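Local coordinates for protein urocanate hydratase (Paenibacillus sp. Soil724D2, PDB 7NED) that acts as a thiourocanate hydratase in bacterial ergothioneine catabolism, working with NAD+ as cofactor, at residues Gly358-Ser361 against Asp362-Ile366; Ile366-Phe369 against Ile370-Ala373. All blocks are in the same frame, centred on the assembly; numbering follows the deposited sequence.

Contacts 1 and 2 are successive portions of one element, helix 360-373 of the urocanase C-terminal region, and they meet at Ile366, with centres about 12 Å apart. Each is partly buried, its inner side chains turned to strand 351-355 and helix 407-420 and its outer ones nearer solvent. Both place an aliphatic C-H over an aromatic face four residues away along the chain, but the order is reversed: the ring comes later in contact 1 (His364) and earlier in contact 2 (Phe369). Their acids differ more. In contact 1, at the helix start, Asp362 is held by a hydroxyl, a water and a backbone N-H, whereas in contact 2 Asp367 and Glu368 form salt bridges with arginines.

Contact 1: residues Gly358-Ser361 against Asp362-Ile366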
loop_
_atom_site.group_PDB
_atom_site.type_symbol
_atom_site.label_atom_id
_atom_site.label_comp_id
_atom_site.label_asym_id
_atom_site.label_seq_id
_atom_site.Cartn_x
_atom_site.Cartn_y
_atom_site.Cartn_z
ATOM N N GLY A 358 0.124 21.406 -26.592
ATOM C CA GLY A 358 1.477 21.707 -27.001
ATOM C C GLY A 358 1.768 23.179 -27.157
ATOM O O GLY A 358 2.905 23.522 -27.507
ATOM N N GLU A 359 0.794 24.056 -26.897
ATOM C CA GLU A 359 0.946 25.498 -27.116
ATOM C C GLU A 359 1.430 26.182 -25.840
ATOM O O GLU A 359 0.738 26.173 -24.816
ATOM C CB GLU A 359 -0.370 26.140 -27.576
ATOM C CG GLU A 359 -0.817 25.712 -28.966
ATOM C CD GLU A 359 0.233 26.106 -30.008
ATOM O OE1 GLU A 359 0.533 27.311 -30.098
ATOM O OE2 GLU A 359 0.793 25.216 -30.680
ATOM N N LEU A 360 2.598 26.819 -25.930
ATOM C CA LEU A 360 3.119 27.592 -24.807
ATOM C C LEU A 360 2.180 28.728 -24.419
ATOM O O LEU A 360 2.146 29.146 -23.250
ATOM C CB LEU A 360 4.507 28.120 -25.177
ATOM C CG LEU A 360 5.186 29.070 -24.191
ATOM C CD1 LEU A 360 5.441 28.295 -22.861
ATOM C CD2 LEU A 360 6.472 29.517 -24.825
ATOM N N SER A 361 1.416 29.253 -25.384
ATOM C CA SER A 361 0.486 30.334 -25.070
ATOM C C SER A 361 -0.516 29.900 -24.018
ATOM O O SER A 361 -1.007 30.733 -23.233
ATOM C CB SER A 361 -0.244 30.803 -26.330
ATOM O OG SER A 361 -0.928 29.750 -26.982
ATOM N N ASP A 362 -0.830 28.606 -23.983
ATOM C CA ASP A 362 -1.734 28.099 -22.946
ATOM C C ASP A 362 -1.121 28.268 -21.559
ATOM O O ASP A 362 -1.762 28.797 -20.640
ATOM C CB ASP A 362 -2.067 26.630 -23.202
ATOM C CG ASP A 362 -3.122 26.437 -24.280
ATOM O OD1 ASP A 362 -3.668 27.449 -24.784
ATOM O OD2 ASP A 362 -3.406 25.255 -24.624
ATOM N N ILE A 363 0.139 27.857 -21.395
ATOM C CA ILE A 363 0.811 28.077 -20.115
ATOM C C ILE A 363 0.837 29.564 -19.796
ATOM O O ILE A 363 0.539 29.975 -18.671
ATOM C CB ILE A 363 2.231 27.462 -20.137
ATOM C CG1 ILE A 363 2.138 25.941 -20.285
ATOM C CG2 ILE A 363 3.053 27.835 -18.865
ATOM C CD1 ILE A 363 1.373 25.214 -19.134
ATOM N N HIS A 364 1.152 30.410 -20.794
ATOM C CA HIS A 364 1.284 31.838 -20.504
ATOM C C HIS A 364 -0.051 32.456 -20.101
ATOM O O HIS A 364 -0.097 33.342 -19.233
ATOM C CB HIS A 364 1.896 32.562 -21.706
ATOM C CG HIS A 364 3.366 32.304 -21.858
ATOM N ND1 HIS A 364 4.076 32.627 -22.998
ATOM C CD2 HIS A 364 4.269 31.776 -20.993
ATOM C CE1 HIS A 364 5.346 32.301 -22.834
ATOM N NE2 HIS A 364 5.492 31.780 -21.627
ATOM N N ALA A 365 -1.148 32.001 -20.699
ATOM C CA ALA A 365 -2.457 32.478 -20.260
ATOM C C ALA A 365 -2.738 32.081 -18.808
ATOM O O ALA A 365 -3.334 32.862 -18.044
ATOM C CB ALA A 365 -3.558 31.944 -21.192
ATOM N N ILE A 366 -2.335 30.867 -18.408
ATOM C CA ILE A 366 -2.562 30.479 -17.019
ATOM C C ILE A 366 -1.648 31.279 -16.100
ATOM O O ILE A 366 -2.048 31.666 -14.990
ATOM C CB ILE A 366 -2.379 28.958 -16.845
ATOM C CG1 ILE A 366 -3.388 28.204 -17.732
ATOM C CG2 ILE A 366 -2.539 28.570 -15.369
ATOM C CD1 ILE A 366 -3.156 26.676 -17.797
HETATM O O HOH W 1 -3.456 30.034 -25.772
#
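Asp362 OD1 accepts two bonds: one from a water at 2.8 Å from OD1, which also hydrogen-bonds Ser361 OG, and one from the backbone N of Gln425, far along the chain. The contact is the opening turn of helix 360-373, and the same carboxylate also ties it to the residues leading in, because OD2 pairs with Ser357 OG just before the helix. A negative charge at this end would probably be favoured by the helix dipole. The backbone shows the helix getting under way. Asp362 N reaches Glu359 O at 3.0 Å, three residues back, with the donor 57° out of the carbonyl plane. The next bonds span four residues: His364 N to Leu360 O at 2.9 Å, with a C=O...N angle of 160°, and Ala365 N to Ser361 O at 2.8 Å.

On another side of the turn, Leu360 and His364 form a CH-pi contact. With CG trans to the main-chain N of Leu360 (chi1 174°), the leucine branch point lies over one ring face, displaced toward its rim. On the inner side, Ile363 meets Trp353 and Ala355 of strand 351-355, and so joins this turn to the sheet. The two leucine methyls approach different ring atoms, CD1 coming to 3.7 Å from His364 NE2, and CD2 to 3.6 Å from His364 CE1.

Contact 2: residues Ile366-Phe369 against Ile370-Ala373; sequences IDEF and ILEA
Ala373 lies over one face of the Phe369 ring: its CB is 3.8 Å from the ring centroid and 26° off the normal, which defines a CH-pi contact between residues one alpha-helical turn apart. The methyl is offset toward the rim, nearest CZ of Phe369 at 3.4 Å. The ring swings forward along the helix because CG is trans to the main-chain N (chi1 169°), and Ile370 N meets it obliquely. Replacing Phe369 with an alanine would probably leave the Ala373 methyl without its aromatic cover and open a gap toward Leu411 and Ala414.

Ile366 and Ile370 slant across one another on the inner side, CG2 of Ile366 being 4.1 Å from CD1 of Ile370. Farther round, Glu372 stretches back along the preceding turn, its CG 3.1 Å from Glu368 O. The carboxylates of Glu368 and Glu372 do not touch (Glu368 OE1 to Glu372 OE2, 4.7 Å), and the salt bridge from Glu368 OE2 to Arg388 probably eases their repulsion. Main-chain bonds of the alpha-helical kind run beneath these side chains, among them Ile370 N to Ile366 O at 2.9 Å and Ala373 N to Phe369 O at 2.9 Å.

This end of the helix is wedged between other elements: Phe369 and Ile370 meet helix 407-420, Ile370 also rests on Trp353 of strand 351-355, Leu371 packs on Ile384 of helix 378-390, and Asp367 forms a salt bridge with Arg399 of strand 398-400.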
loop_
_atom_site.group_PDB
_atom_site.type_symbol
_atom_site.label_atom_id
_atom_site.label_comp_id
_atom_site.label_asym_id
_atom_site.label_seq_id
_atom_site.Cartn_x
_atom_site.Cartn_y
_atom_site.Cartn_z
ATOM N N ILE A 366 -2.335 30.867 -18.408
ATOM C CA ILE A 366 -2.562 30.479 -17.019
ATOM C C ILE A 366 -1.648 31.279 -16.100
ATOM O O ILE A 366 -2.048 31.666 -14.990
ATOM C CB ILE A 366 -2.379 28.958 -16.845
ATOM C CG1 ILE A 366 -3.388 28.204 -17.732
ATOM C CG2 ILE A 366 -2.539 28.570 -15.369
ATOM C CD1 ILE A 366 -3.156 26.676 -17.797
ATOM N N ASP A 367 -0.446 31.544 -16.539
ATOM C CA ASP A 367 0.474 32.372 -15.806
ATOM C C ASP A 367 -0.182 33.718 -15.522
ATOM O O ASP A 367 -0.254 34.142 -14.447
ATOM C CB ASP A 367 1.766 32.608 -16.602
ATOM C CG ASP A 367 2.725 31.425 -16.588
ATOM O OD1 ASP A 367 2.651 30.586 -15.704
ATOM O OD2 ASP A 367 3.569 31.391 -17.477
ATOM N N GLU A 368 -0.741 34.331 -16.535
ATOM C CA GLU A 368 -1.374 35.622 -16.373
ATOM C C GLU A 368 -2.586 35.543 -15.437
ATOM O O GLU A 368 -2.812 36.418 -14.662
ATOM C CB GLU A 368 -1.696 36.263 -17.700
ATOM C CG GLU A 368 -0.485 36.804 -18.405
ATOM C CD GLU A 368 0.207 37.966 -17.674
ATOM O OE1 GLU A 368 -0.395 38.682 -16.892
ATOM O OE2 GLU A 368 1.375 38.196 -17.880
ATOM N N PHE A 369 -3.327 34.459 -15.527
ATOM C CA PHE A 369 -4.422 34.264 -14.630
ATOM C C PHE A 369 -3.950 34.217 -13.189
ATOM O O PHE A 369 -4.530 34.823 -12.364
ATOM C CB PHE A 369 -5.179 33.011 -14.924
ATOM C CG PHE A 369 -6.148 32.673 -13.859
ATOM C CD1 PHE A 369 -7.351 33.309 -13.789
ATOM C CD2 PHE A 369 -5.835 31.761 -12.894
ATOM C CE1 PHE A 369 -8.233 33.044 -12.776
ATOM C CE2 PHE A 369 -6.725 31.484 -11.879
ATOM C CZ PHE A 369 -7.916 32.121 -11.830
ATOM N N ILE A 370 -2.865 33.529 -12.927
ATOM C CA ILE A 370 -2.405 33.410 -11.549
ATOM C C ILE A 370 -1.991 34.769 -10.985
ATOM O O ILE A 370 -2.324 35.117 -9.842
ATOM C CB ILE A 370 -1.264 32.379 -11.473
ATOM C CG1 ILE A 370 -1.812 30.956 -11.775
ATOM C CG2 ILE A 370 -0.640 32.434 -10.115
ATOM C CD1 ILE A 370 -0.719 29.826 -11.906
ATOM N N LEU A 371 -1.267 35.539 -11.758
ATOM C CA LEU A 371 -0.839 36.855 -11.320
ATOM C C LEU A 371 -2.024 37.788 -10.952
ATOM O O LEU A 371 -1.919 38.568 -10.058
ATOM C CB LEU A 371 0.041 37.459 -12.380
ATOM C CG LEU A 371 1.306 36.686 -12.640
ATOM C CD1 LEU A 371 2.076 37.285 -13.803
ATOM C CD2 LEU A 371 2.159 36.486 -11.389
ATOM N N GLU A 372 -3.146 37.624 -11.621
ATOM C CA GLU A 372 -4.321 38.407 -11.389
ATOM C C GLU A 372 -5.185 37.862 -10.264
ATOM O O GLU A 372 -5.685 38.590 -9.493
ATOM C CB GLU A 372 -5.211 38.498 -12.624
ATOM C CG GLU A 372 -4.569 38.884 -13.939
ATOM C CD GLU A 372 -5.360 38.463 -15.212
ATOM O OE1 GLU A 372 -6.244 37.593 -15.174
ATOM O OE2 GLU A 372 -5.087 38.991 -16.296
ATOM N N ALA A 373 -5.375 36.563 -10.227
ATOM C CA ALA A 373 -6.250 35.950 -9.273
ATOM C C ALA A 373 -5.659 35.609 -7.918
ATOM O O ALA A 373 -6.402 35.405 -7.021
ATOM C CB ALA A 373 -6.929 34.744 -9.889
#